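Local coordinates for protein putative aspartyl-tRNA synthetase (Leishmania major, PDB 6OD8) that probably attaches L-aspartate to tRNA(Asp) at the expense of ATP, as a dimeric class II aminoacyl-tRNA synthetase, at residues K238-I243 with L314-R319; M281-Q284 with R289-E292; L373-I378 with E439-D444. One frame throughout, in Å; residues are numbered along the deposited sequence.

Interaction 1: residues K238-I243 with L314-R319; sequences KDFCEI and LDVEMR. With EDO (1,2-ethanediol), chain D.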
ATOM      1  N   LYS A 238      -2.768   9.431  12.488  1.00 19.38           N
ATOM      2  CA  LYS A 238      -4.084   9.965  12.801  1.00 24.75           C
ATOM      3  C   LYS A 238      -5.142   8.872  12.944  1.00 24.10           C
ATOM      4  O   LYS A 238      -6.339   9.172  12.856  1.00 21.94           O
ATOM      5  CB  LYS A 238      -4.512  10.967  11.725  1.00 22.20           C
ATOM      6  CG  LYS A 238      -3.531  12.108  11.494  1.00 23.19           C
ATOM      7  CD  LYS A 238      -3.643  13.143  12.586  1.00 37.78           C
ATOM      8  CE  LYS A 238      -2.702  14.308  12.352  1.00 46.14           C
ATOM      9  NZ  LYS A 238      -2.798  15.280  13.478  1.00 51.50           N
ATOM     10  N   ASP A 239      -4.718   7.623  13.137  1.00 20.26           N
ATOM     11  CA  ASP A 239      -5.602   6.486  13.430  1.00 20.60           C
ATOM     12  C   ASP A 239      -6.553   6.177  12.268  1.00 18.64           C
ATOM     13  O   ASP A 239      -7.715   5.824  12.477  1.00 18.64           O
ATOM     14  CB  ASP A 239      -6.376   6.722  14.733  1.00 32.17           C
ATOM     15  CG  ASP A 239      -7.025   5.460  15.269  1.00 51.98           C
ATOM     16  OD1 ASP A 239      -8.139   5.571  15.826  1.00 57.56           O
ATOM     17  OD2 ASP A 239      -6.436   4.360  15.120  1.00 58.94           O
ATOM     18  N   PHE A 240      -6.061   6.311  11.034  1.00 13.57           N
ATOM     19  CA  PHE A 240      -6.773   5.799   9.861  1.00 15.31           C
ATOM     20  C   PHE A 240      -6.390   4.341   9.664  1.00 19.95           C
ATOM     21  O   PHE A 240      -5.216   3.981   9.778  1.00 19.93           O
ATOM     22  CB  PHE A 240      -6.425   6.568   8.576  1.00 11.39           C
ATOM     23  CG  PHE A 240      -7.070   7.919   8.469  1.00 14.42           C
ATOM     24  CD1 PHE A 240      -8.084   8.149   7.548  1.00 18.12           C
ATOM     25  CD2 PHE A 240      -6.647   8.964   9.274  1.00 15.36           C
ATOM     26  CE1 PHE A 240      -8.683   9.416   7.452  1.00 11.12           C
ATOM     27  CE2 PHE A 240      -7.227  10.214   9.195  1.00 13.66           C
ATOM     28  CZ  PHE A 240      -8.247  10.440   8.278  1.00 15.57           C
ATOM     29  N   CYS A 241      -7.382   3.511   9.365  1.00 14.90           N
ATOM     30  CA  CYS A 241      -7.170   2.090   9.153  0.61 15.13           C
ATOM     31  C   CYS A 241      -7.010   1.808   7.660  1.00 16.48           C
ATOM     32  O   CYS A 241      -7.739   2.359   6.832  1.00 15.56           O
ATOM     33  CB  CYS A 241      -8.359   1.323   9.736  0.61 20.47           C
ATOM     34  SG  CYS A 241      -8.298  -0.463   9.648  0.61 19.64           S
ATOM     35  N   GLU A 242      -6.062   0.933   7.316  1.00 13.00           N
ATOM     36  CA  GLU A 242      -5.876   0.591   5.910  1.00 10.05           C
ATOM     37  C   GLU A 242      -6.900  -0.460   5.492  1.00 13.74           C
ATOM     38  O   GLU A 242      -7.133  -1.442   6.211  1.00 14.17           O
ATOM     39  CB  GLU A 242      -4.453   0.080   5.652  1.00 14.36           C
ATOM     40  CG  GLU A 242      -4.246  -0.303   4.205  1.00 16.54           C
ATOM     41  CD  GLU A 242      -2.791  -0.589   3.843  1.00 20.02           C
ATOM     42  OE1 GLU A 242      -1.911  -0.545   4.727  1.00 15.35           O
ATOM     43  OE2 GLU A 242      -2.539  -0.871   2.656  1.00 21.36           O
ATOM     44  N   ILE A 243      -7.507  -0.263   4.318  1.00 10.14           N
ATOM     45  CA  ILE A 243      -8.455  -1.236   3.788  1.00 11.03           C
ATOM     46  C   ILE A 243      -7.978  -1.685   2.422  1.00 13.19           C
ATOM     47  O   ILE A 243      -7.201  -1.004   1.751  1.00 12.70           O
ATOM     48  CB  ILE A 243      -9.903  -0.691   3.685  1.00 15.01           C
ATOM     49  CG1 ILE A 243      -9.939   0.523   2.746  1.00 12.82           C
ATOM     50  CG2 ILE A 243     -10.424  -0.280   5.059  1.00 14.93           C
ATOM     51  CD1 ILE A 243     -11.384   0.971   2.404  1.00 16.94           C
ATOM     52  N   LEU A 314      -4.521   6.967  -4.122  1.00 13.07           N
ATOM     53  CA  LEU A 314      -4.339   7.146  -2.689  1.00 12.67           C
ATOM     54  C   LEU A 314      -5.671   7.684  -2.183  1.00 16.65           C
ATOM     55  O   LEU A 314      -6.036   8.825  -2.493  1.00 15.13           O
ATOM     56  CB  LEU A 314      -3.194   8.121  -2.416  1.00 11.86           C
ATOM     57  CG  LEU A 314      -1.895   7.958  -3.209  1.00 15.90           C
ATOM     58  CD1 LEU A 314      -0.879   9.058  -2.874  1.00 18.39           C
ATOM     59  CD2 LEU A 314      -1.253   6.572  -2.869  1.00 15.02           C
ATOM     60  N   ASP A 315      -6.438   6.853  -1.471  1.00 14.10           N
ATOM     61  CA  ASP A 315      -7.828   7.177  -1.187  1.00 12.04           C
ATOM     62  C   ASP A 315      -8.035   7.263   0.315  1.00 15.88           C
ATOM     63  O   ASP A 315      -7.413   6.515   1.077  1.00 11.09           O
ATOM     64  CB  ASP A 315      -8.773   6.121  -1.800  1.00 14.50           C
ATOM     65  CG  ASP A 315      -9.178   6.468  -3.190  1.00 20.15           C
ATOM     66  OD1 ASP A 315      -8.485   6.025  -4.145  1.00 20.26           O
ATOM     67  OD2 ASP A 315     -10.190   7.210  -3.332  1.00 15.55           O
ATOM     68  N   VAL A 316      -8.897   8.190   0.727  1.00 11.84           N
ATOM     69  CA  VAL A 316      -9.180   8.456   2.130  1.00 11.67           C
ATOM     70  C   VAL A 316     -10.688   8.619   2.280  1.00 12.88           C
ATOM     71  O   VAL A 316     -11.338   9.247   1.434  1.00 13.51           O
ATOM     72  CB  VAL A 316      -8.425   9.720   2.624  1.00 14.96           C
ATOM     73  CG1 VAL A 316      -8.794  10.060   4.075  1.00 15.78           C
ATOM     74  CG2 VAL A 316      -6.895   9.545   2.492  1.00 10.81           C
ATOM     75  N   GLU A 317     -11.256   8.047   3.343  1.00 12.96           N
ATOM     76  CA  GLU A 317     -12.648   8.345   3.698  1.00 13.66           C
ATOM     77  C   GLU A 317     -12.742   8.403   5.219  1.00 11.31           C
ATOM     78  O   GLU A 317     -12.030   7.672   5.910  1.00 13.89           O
ATOM     79  CB  GLU A 317     -13.639   7.295   3.107  1.00 16.05           C
ATOM     80  CG  GLU A 317     -15.135   7.767   3.024  1.00 17.12           C
ATOM     81  CD  GLU A 317     -15.423   8.671   1.825  1.00 18.59           C
ATOM     82  OE1 GLU A 317     -14.572   8.782   0.909  1.00 15.59           O
ATOM     83  OE2 GLU A 317     -16.521   9.268   1.781  1.00 16.44           O
ATOM     84  N   MET A 318     -13.599   9.295   5.746  1.00 14.76           N
ATOM     85  CA  MET A 318     -13.651   9.475   7.193  1.00 16.35           C
ATOM     86  C   MET A 318     -15.018   9.994   7.620  1.00 14.84           C
ATOM     87  O   MET A 318     -15.693  10.692   6.861  1.00 16.50           O
ATOM     88  CB  MET A 318     -12.570  10.462   7.656  1.00 14.76           C
ATOM     89  CG  MET A 318     -12.724  11.829   6.938  1.00 16.41           C
ATOM     90  SD  MET A 318     -11.397  12.960   7.367  1.00 18.98           S
ATOM     91  CE  MET A 318     -12.067  13.528   8.937  1.00 18.84           C
ATOM     92  N   ARG A 319     -15.417   9.662   8.858  1.00 15.32           N
ATOM     93  CA  ARG A 319     -16.585  10.305   9.446  1.00 18.49           C
ATOM     94  C   ARG A 319     -16.375  11.804   9.562  1.00 21.79           C
ATOM     95  O   ARG A 319     -15.255  12.282   9.752  1.00 19.46           O
ATOM     96  CB  ARG A 319     -16.855   9.790  10.854  1.00 23.38           C
ATOM     97  CG  ARG A 319     -17.129   8.363  10.988  1.00 27.47           C
ATOM     98  CD  ARG A 319     -17.326   8.102  12.461  1.00 23.48           C
ATOM     99  NE  ARG A 319     -17.424   6.689  12.682  1.00 22.86           N
ATOM    100  CZ  ARG A 319     -17.354   6.132  13.872  1.00 20.01           C
ATOM    101  NH1 ARG A 319     -17.186   6.892  14.956  1.00 23.97           N
ATOM    102  NH2 ARG A 319     -17.442   4.824  13.962  1.00 18.87           N
TER
HETATM  103  C1  EDO D 602      -7.841   8.780  -6.804  1.00 39.74           C
HETATM  104  O1  EDO D 602      -8.617   9.354  -7.858  1.00 50.08           O
HETATM  105  C2  EDO D 602      -7.921   7.286  -6.989  1.00 38.56           C
HETATM  106  O2  EDO D 602      -9.203   6.815  -6.601  1.00 35.61           O
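Phe240 puts one corner of its ring against Val316 and Met318, and almost all of the contact passes through this ring. The tight spot is CE1, 3.4 Å from Val316 CG1; the same CE1 also lies 4.0 Å from Met318 CB. The ring meets both at a slant, while the Met318 sulfur sits at its rim: SD is 4.1 Å from Phe240 CZ and close to the ring plane, an edge-on Met-aromatic contact. Met318 reaches it because CG stands between backbone N and carbonyl carbon (chi1 57°) and the chain bends at its last torsion. No hydrogen bond joins the two segments. The loose side is the helix exit at Lys238 and Asp239, both exposed. Beyond the packed ring, buried Asp315 accepts through OD1 a hydrogen bond of 2.7 Å from O2 of an ethanediol, probably from the crystallisation liquor, and pairs through OD2 with Lys279. Asp239, with positive phi, closes helix 215-237 in a Schellman motif in which Phe240 N bonds back to Leu235 O; the Phe240 ring, like Val316, packs on Leu235 and spans strand 289-297, which lies between 241-242 and 310-319 in the sheet.

Interaction 2: residues M281-Q284 with R289-E292; sequences MVLQ and RVFE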
ATOM      1  N   MET A 281     -18.809   2.353   2.127  1.00 13.11           N
ATOM      2  CA  MET A 281     -19.520   1.258   2.770  1.00 15.78           C
ATOM      3  C   MET A 281     -18.795   0.777   4.019  1.00 14.32           C
ATOM      4  O   MET A 281     -19.441   0.378   4.989  1.00 14.77           O
ATOM      5  CB  MET A 281     -19.693   0.103   1.781  1.00 17.13           C
ATOM      6  CG  MET A 281     -20.534   0.526   0.552  1.00 20.76           C
ATOM      7  SD  MET A 281     -20.428  -0.636  -0.851  1.00 21.24           S
ATOM      8  CE  MET A 281     -21.257  -1.974  -0.026  1.00 14.93           C
ATOM      9  N   VAL A 282     -17.464   0.827   4.037  1.00 15.78           N
ATOM     10  CA  VAL A 282     -16.746   0.326   5.207  0.75 16.04           C
ATOM     11  C   VAL A 282     -16.994   1.219   6.416  1.00 15.48           C
ATOM     12  O   VAL A 282     -17.057   0.739   7.548  1.00 16.84           O
ATOM     13  CB  VAL A 282     -15.246   0.178   4.894  0.75 15.53           C
ATOM     14  CG1 VAL A 282     -14.485  -0.298   6.142  0.75 14.05           C
ATOM     15  CG2 VAL A 282     -15.059  -0.842   3.772  0.75 16.53           C
ATOM     16  N   LEU A 283     -17.173   2.526   6.201  1.00 15.32           N
ATOM     17  CA  LEU A 283     -17.509   3.393   7.327  1.00 17.34           C
ATOM     18  C   LEU A 283     -18.856   3.019   7.939  1.00 19.09           C
ATOM     19  O   LEU A 283     -19.080   3.209   9.142  1.00 14.98           O
ATOM     20  CB  LEU A 283     -17.523   4.844   6.874  1.00 14.88           C
ATOM     21  CG  LEU A 283     -16.255   5.483   6.319  1.00 20.26           C
ATOM     22  CD1 LEU A 283     -16.385   6.987   6.433  1.00 16.22           C
ATOM     23  CD2 LEU A 283     -14.976   4.994   6.970  1.00 21.59           C
ATOM     24  N   GLN A 284     -19.760   2.474   7.143  1.00 18.19           N
ATOM     25  CA  GLN A 284     -21.027   2.022   7.702  1.00 18.51           C
ATOM     26  C   GLN A 284     -20.894   0.712   8.470  1.00 17.81           C
ATOM     27  O   GLN A 284     -21.874   0.271   9.084  1.00 19.85           O
ATOM     28  CB  GLN A 284     -22.077   1.891   6.585  1.00 17.27           C
ATOM     29  CG  GLN A 284     -22.155   3.126   5.648  1.00 25.65           C
ATOM     30  CD  GLN A 284     -21.954   4.470   6.344  1.00 25.59           C
ATOM     31  OE1 GLN A 284     -22.457   4.700   7.439  1.00 21.65           O
ATOM     32  NE2 GLN A 284     -21.208   5.361   5.703  1.00 20.19           N
ATOM     33  N   ARG A 289     -12.321   5.730  10.167  1.00 17.00           N
ATOM     34  CA  ARG A 289     -11.406   6.440   9.269  0.56 16.45           C
ATOM     35  C   ARG A 289     -10.623   5.408   8.472  1.00 15.38           C
ATOM     36  O   ARG A 289     -10.020   4.538   9.115  1.00 15.71           O
ATOM     37  CB  ARG A 289     -10.397   7.288  10.064  0.56 16.20           C
ATOM     38  CG  ARG A 289     -10.948   8.421  10.928  0.56 17.54           C
ATOM     39  CD  ARG A 289      -9.875   8.940  11.901  0.56 17.07           C
ATOM     40  NE  ARG A 289      -9.798   8.117  13.109  0.56 18.78           N
ATOM     41  CZ  ARG A 289     -10.678   8.197  14.107  0.56 19.70           C
ATOM     42  NH1 ARG A 289     -11.677   9.065  14.046  0.56 21.88           N
ATOM     43  NH2 ARG A 289     -10.558   7.427  15.161  0.56 19.38           N
ATOM     44  N   VAL A 290     -10.569   5.519   7.137  1.00 13.31           N
ATOM     45  CA  VAL A 290      -9.882   4.517   6.326  1.00 12.82           C
ATOM     46  C   VAL A 290      -9.032   5.182   5.252  1.00 11.68           C
ATOM     47  O   VAL A 290      -9.306   6.286   4.798  1.00 12.09           O
ATOM     48  CB  VAL A 290     -10.859   3.522   5.643  1.00 13.07           C
ATOM     49  CG1 VAL A 290     -11.603   2.688   6.676  1.00 14.25           C
ATOM     50  CG2 VAL A 290     -11.882   4.273   4.736  1.00 13.53           C
ATOM     51  N   PHE A 291      -8.026   4.448   4.795  1.00 14.88           N
ATOM     52  CA  PHE A 291      -7.327   4.814   3.581  1.00 14.22           C
ATOM     53  C   PHE A 291      -7.047   3.556   2.780  1.00 12.72           C
ATOM     54  O   PHE A 291      -7.042   2.439   3.308  1.00 13.90           O
ATOM     55  CB  PHE A 291      -6.030   5.579   3.865  1.00 10.68           C
ATOM     56  CG  PHE A 291      -4.920   4.720   4.470  1.00 13.33           C
ATOM     57  CD1 PHE A 291      -4.097   3.933   3.654  1.00 14.84           C
ATOM     58  CD2 PHE A 291      -4.704   4.720   5.842  1.00 17.11           C
ATOM     59  CE1 PHE A 291      -3.052   3.143   4.209  1.00 12.24           C
ATOM     60  CE2 PHE A 291      -3.669   3.923   6.405  1.00 14.20           C
ATOM     61  CZ  PHE A 291      -2.858   3.149   5.581  1.00 12.27           C
ATOM     62  N   GLU A 292      -6.812   3.751   1.488  1.00 13.88           N
ATOM     63  CA  GLU A 292      -6.450   2.649   0.618  1.00 16.04           C
ATOM     64  C   GLU A 292      -5.414   3.124  -0.387  1.00 15.74           C
ATOM     65  O   GLU A 292      -5.483   4.247  -0.887  1.00 15.29           O
ATOM     66  CB  GLU A 292      -7.688   2.072  -0.108  1.00 12.33           C
ATOM     67  CG  GLU A 292      -7.343   0.917  -1.062  1.00 14.88           C
ATOM     68  CD  GLU A 292      -8.514  -0.021  -1.349  1.00 21.00           C
ATOM     69  OE1 GLU A 292      -9.688   0.304  -1.052  1.00 18.28           O
ATOM     70  OE2 GLU A 292      -8.253  -1.090  -1.912  1.00 14.80           O
TER
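The hairpin of class II motif 2 begins with strand 289-297, and Val290 near its start is packed under Val282 and Leu283 from the last turn of the preceding helix, 276-283. Helix and strand are joined by a short turn, and they come within 7.1 Å of each other between the CA atoms of Leu283 and Arg289. Leu283 does most of the touching with a single methyl: CD2 lies 3.9 Å from Val290 CG2 and 4.1 Å from Val290 CG1, so it sits against the fork of the valine. Its CG is anti to the carbonyl carbon (chi1 -61°), which carries the branch down from the helix to the strand. The same CD2 also comes to 4.2 Å from the backbone N of Arg289. Val282 adds a lighter touch, CG1 to Val290 CG1 at 4.2 Å, in one of its two modelled conformers. The side chains that meet are all apolar, and no hydrogen bond joins the segments.

Motif 2 runs on from here into strand 310-319, and the alternation of the strand sorts its side chains. Val290 points at helix 276-283, whereas Phe291 packs on helix 215-237, the long helix of motif 1, so the strand is covered from both faces of the sheet. Arg289 points its CB away from segment 281-284, and its guanidinium NH2 forms a salt bridge with Asp239. Beyond the apolar patch, the Gln284 side chain is held by OE1 accepting from Trp521 N and NE2 donating to Gln280 O. The dimer partner closes over the helix end: Phe549 of the second subunit packs on Val282, and Arg213 of that subunit hydrogen-bonds the backbone O of Gln284.

Interaction 3: residues L373-I378 with E439-D444; sequences LGVGVI and ERYGTD. With EDO (1,2-ethanediol), chain K.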
ATOM      1  N   LEU A 373      -2.445  41.027   1.647  1.00 26.36           N
ATOM      2  CA  LEU A 373      -3.709  40.908   0.937  1.00 26.03           C
ATOM      3  C   LEU A 373      -4.901  40.781   1.867  1.00 30.87           C
ATOM      4  O   LEU A 373      -6.032  40.731   1.384  1.00 34.06           O
ATOM      5  CB  LEU A 373      -3.690  39.708  -0.020  1.00 24.93           C
ATOM      6  CG  LEU A 373      -2.614  39.723  -1.105  1.00 30.27           C
ATOM      7  CD1 LEU A 373      -2.662  38.398  -1.859  1.00 32.96           C
ATOM      8  CD2 LEU A 373      -2.817  40.880  -2.047  1.00 32.52           C
ATOM      9  N   GLY A 374      -4.688  40.733   3.179  1.00 26.74           N
ATOM     10  CA  GLY A 374      -5.827  40.537   4.065  1.00 25.58           C
ATOM     11  C   GLY A 374      -6.502  39.192   3.890  1.00 27.80           C
ATOM     12  O   GLY A 374      -7.733  39.108   3.950  1.00 24.17           O
ATOM     13  N   VAL A 375      -5.717  38.133   3.664  1.00 26.26           N
ATOM     14  CA  VAL A 375      -6.239  36.771   3.662  1.00 26.82           C
ATOM     15  C   VAL A 375      -6.730  36.426   5.062  1.00 25.90           C
ATOM     16  O   VAL A 375      -6.080  36.758   6.065  1.00 26.69           O
ATOM     17  CB  VAL A 375      -5.138  35.804   3.187  1.00 24.71           C
ATOM     18  CG1 VAL A 375      -5.523  34.347   3.389  1.00 20.79           C
ATOM     19  CG2 VAL A 375      -4.805  36.071   1.717  1.00 21.98           C
ATOM     20  N   GLY A 376      -7.885  35.771   5.143  1.00 22.77           N
ATOM     21  CA  GLY A 376      -8.422  35.397   6.439  1.00 23.21           C
ATOM     22  C   GLY A 376      -7.663  34.226   7.041  1.00 21.05           C
ATOM     23  O   GLY A 376      -6.936  33.524   6.358  1.00 22.21           O
ATOM     24  N   VAL A 377      -7.804  34.043   8.353  1.00 24.43           N
ATOM     25  CA  VAL A 377      -7.173  32.938   9.079  1.00 22.02           C
ATOM     26  C   VAL A 377      -8.242  32.289   9.950  1.00 25.54           C
ATOM     27  O   VAL A 377      -8.644  32.861  10.967  1.00 29.28           O
ATOM     28  CB  VAL A 377      -5.983  33.388   9.935  1.00 23.29           C
ATOM     29  CG1 VAL A 377      -5.289  32.170  10.548  1.00 24.74           C
ATOM     30  CG2 VAL A 377      -4.998  34.237   9.127  1.00 28.71           C
ATOM     31  N   ILE A 378      -8.668  31.079   9.573  1.00 20.30           N
ATOM     32  CA  ILE A 378      -9.842  30.453  10.188  1.00 29.77           C
ATOM     33  C   ILE A 378      -9.614  30.194  11.674  1.00 35.65           C
ATOM     34  O   ILE A 378     -10.464  30.512  12.516  1.00 33.77           O
ATOM     35  CB  ILE A 378     -10.201  29.158   9.437  1.00 24.72           C
ATOM     36  CG1 ILE A 378     -10.582  29.502   7.995  1.00 23.53           C
ATOM     37  CG2 ILE A 378     -11.297  28.377  10.181  1.00 25.76           C
ATOM     38  CD1 ILE A 378     -10.661  28.347   7.044  1.00 24.09           C
ATOM     39  N   GLU A 439       0.468  34.397  -9.292  1.00 26.04           N
ATOM     40  CA  GLU A 439       0.881  35.788  -9.409  1.00 32.79           C
ATOM     41  C   GLU A 439       0.359  36.630  -8.253  1.00 28.71           C
ATOM     42  O   GLU A 439       1.076  37.497  -7.750  1.00 31.39           O
ATOM     43  CB  GLU A 439       0.421  36.348 -10.753  1.00 35.61           C
ATOM     44  CG  GLU A 439       1.103  35.661 -11.937  1.00 45.02           C
ATOM     45  CD  GLU A 439       0.638  36.174 -13.294  1.00 55.96           C
ATOM     46  OE1 GLU A 439      -0.368  36.918 -13.346  1.00 53.28           O
ATOM     47  OE2 GLU A 439       1.290  35.824 -14.310  1.00 57.30           O
ATOM     48  N   ARG A 440      -0.872  36.374  -7.798  1.00 26.09           N
ATOM     49  CA  ARG A 440      -1.478  37.188  -6.739  1.00 25.38           C
ATOM     50  C   ARG A 440      -0.990  36.782  -5.358  1.00 30.35           C
ATOM     51  O   ARG A 440      -0.599  37.639  -4.555  1.00 29.16           O
ATOM     52  CB  ARG A 440      -3.004  37.076  -6.765  1.00 29.33           C
ATOM     53  CG  ARG A 440      -3.668  38.072  -5.792  1.00 33.30           C
ATOM     54  CD  ARG A 440      -5.184  38.057  -5.874  1.00 30.72           C
ATOM     55  NE  ARG A 440      -5.819  38.795  -4.772  1.00 30.70           N
ATOM     56  CZ  ARG A 440      -5.875  40.121  -4.701  1.00 37.28           C
ATOM     57  NH1 ARG A 440      -5.308  40.854  -5.651  1.00 35.80           N
ATOM     58  NH2 ARG A 440      -6.493  40.718  -3.681  1.00 30.62           N
ATOM     59  N   TYR A 441      -1.034  35.475  -5.068  1.00 22.34           N
ATOM     60  CA  TYR A 441      -0.800  34.920  -3.739  1.00 26.29           C
ATOM     61  C   TYR A 441       0.569  34.284  -3.571  1.00 28.55           C
ATOM     62  O   TYR A 441       0.968  34.035  -2.430  1.00 26.85           O
ATOM     63  CB  TYR A 441      -1.866  33.860  -3.391  1.00 20.86           C
ATOM     64  CG  TYR A 441      -3.271  34.464  -3.384  1.00 22.20           C
ATOM     65  CD1 TYR A 441      -3.734  35.191  -2.288  1.00 23.66           C
ATOM     66  CD2 TYR A 441      -4.114  34.333  -4.484  1.00 22.20           C
ATOM     67  CE1 TYR A 441      -5.004  35.772  -2.289  1.00 27.91           C
ATOM     68  CE2 TYR A 441      -5.385  34.887  -4.487  1.00 24.30           C
ATOM     69  CZ  TYR A 441      -5.830  35.609  -3.385  1.00 27.80           C
ATOM     70  OH  TYR A 441      -7.089  36.203  -3.378  1.00 27.95           O
ATOM     71  N   GLY A 442       1.263  33.969  -4.668  1.00 23.82           N
ATOM     72  CA  GLY A 442       2.621  33.447  -4.585  1.00 21.69           C
ATOM     73  C   GLY A 442       2.742  31.966  -4.340  1.00 29.79           C
ATOM     74  O   GLY A 442       3.827  31.502  -3.967  1.00 27.22           O
ATOM     75  N   THR A 443       1.676  31.196  -4.560  1.00 23.63           N
ATOM     76  CA  THR A 443       1.670  29.785  -4.220  1.00 21.61           C
ATOM     77  C   THR A 443       1.292  28.944  -5.432  1.00 26.07           C
ATOM     78  O   THR A 443       0.513  29.372  -6.290  1.00 19.14           O
ATOM     79  CB  THR A 443       0.721  29.473  -3.051  1.00 22.47           C
ATOM     80  OG1 THR A 443       0.816  28.079  -2.730  1.00 22.03           O
ATOM     81  CG2 THR A 443      -0.715  29.827  -3.405  1.00 22.47           C
ATOM     82  N   ASP A 444       1.890  27.752  -5.498  1.00 19.70           N
ATOM     83  CA  ASP A 444       1.627  26.738  -6.513  1.00 20.47           C
ATOM     84  C   ASP A 444       0.551  25.745  -6.093  1.00 20.20           C
ATOM     85  O   ASP A 444       0.254  24.825  -6.864  1.00 22.71           O
ATOM     86  CB  ASP A 444       2.905  25.925  -6.829  1.00 19.09           C
ATOM     87  CG  ASP A 444       4.049  26.780  -7.344  1.00 19.00           C
ATOM     88  OD1 ASP A 444       3.835  27.622  -8.241  1.00 22.34           O
ATOM     89  OD2 ASP A 444       5.179  26.589  -6.851  1.00 27.18           O
TER
HETATM   90  C1  EDO K 609       0.537  27.768 -11.638  1.00 38.60           C
HETATM   91  O1  EDO K 609       1.212  28.443 -12.701  1.00 37.15           O
HETATM   92  C2  EDO K 609       1.365  27.821 -10.371  1.00 36.11           C
HETATM   93  O2  EDO K 609       2.449  26.889 -10.445  1.00 36.69           O
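Leu373 and Tyr441 face each other with CA atoms 8.1 Å apart, and directly after each of them a glycine of positive phi, Gly374 (65°) or Gly442 (83°), takes the chain out of helical geometry. Leu373 drives its two methyls into different partners. CD1 approaches the Tyr441 ring obliquely, 3.4 Å from CD1 of the tyrosine, and lies 3.5 Å from the backbone O of Arg440. CD2 instead sits over one face of the Arg440 guanidinium, 4.0 Å from NH2 and displaced toward the rim. Val375 comes in at the ring's edge, its CG2 4.0 Å from Tyr441 CE1. Arg440 leaves its helix with CG anti to the backbone N (chi1 -172°) and stays extended to NE, passing over a face of the neighbouring tyrosine ring. NE, standing above the ring plane over the hydroxyl, gives a weak, bent hydrogen bond of 3.2 Å to Tyr441 OH. Asp386 serves both groups, its OD1 in a salt bridge with Arg440 NH2 and its OD2 hydrogen-bonded to Tyr441 OH, which probably fixes the pair in place. Farther along, Asp444 OD1 binds O2 of an ethanediol and also pairs with Lys438. The first glycine makes a Schellman motif, a helix ending with two bonds back into the last turn, and from it the chain enters 376-377, the outermost strand on this side of the mixed sheet.

In the fold
After helix 215-237 the chain enters the first segment of interaction 1, and 314-319 closes that loop 71 residues later. Interaction 2 is nested inside it, closing the short turn between helix 276-283 and strand 289-297. The two touch, with centres about 6 Å apart: Cys241 N probably bonds to Arg289 O and Asp315 N to Glu292 O, knitting three adjacent strands beside the second subunit. Interaction 3 comes later, in series, joining 373-378 to 439-444 across a separate loop. Its centre lies about 30 Å from that of interaction 1 and 34 Å from that of interaction 2, yet its strand 376-377 ends the same mixed sheet that 241-242 begins.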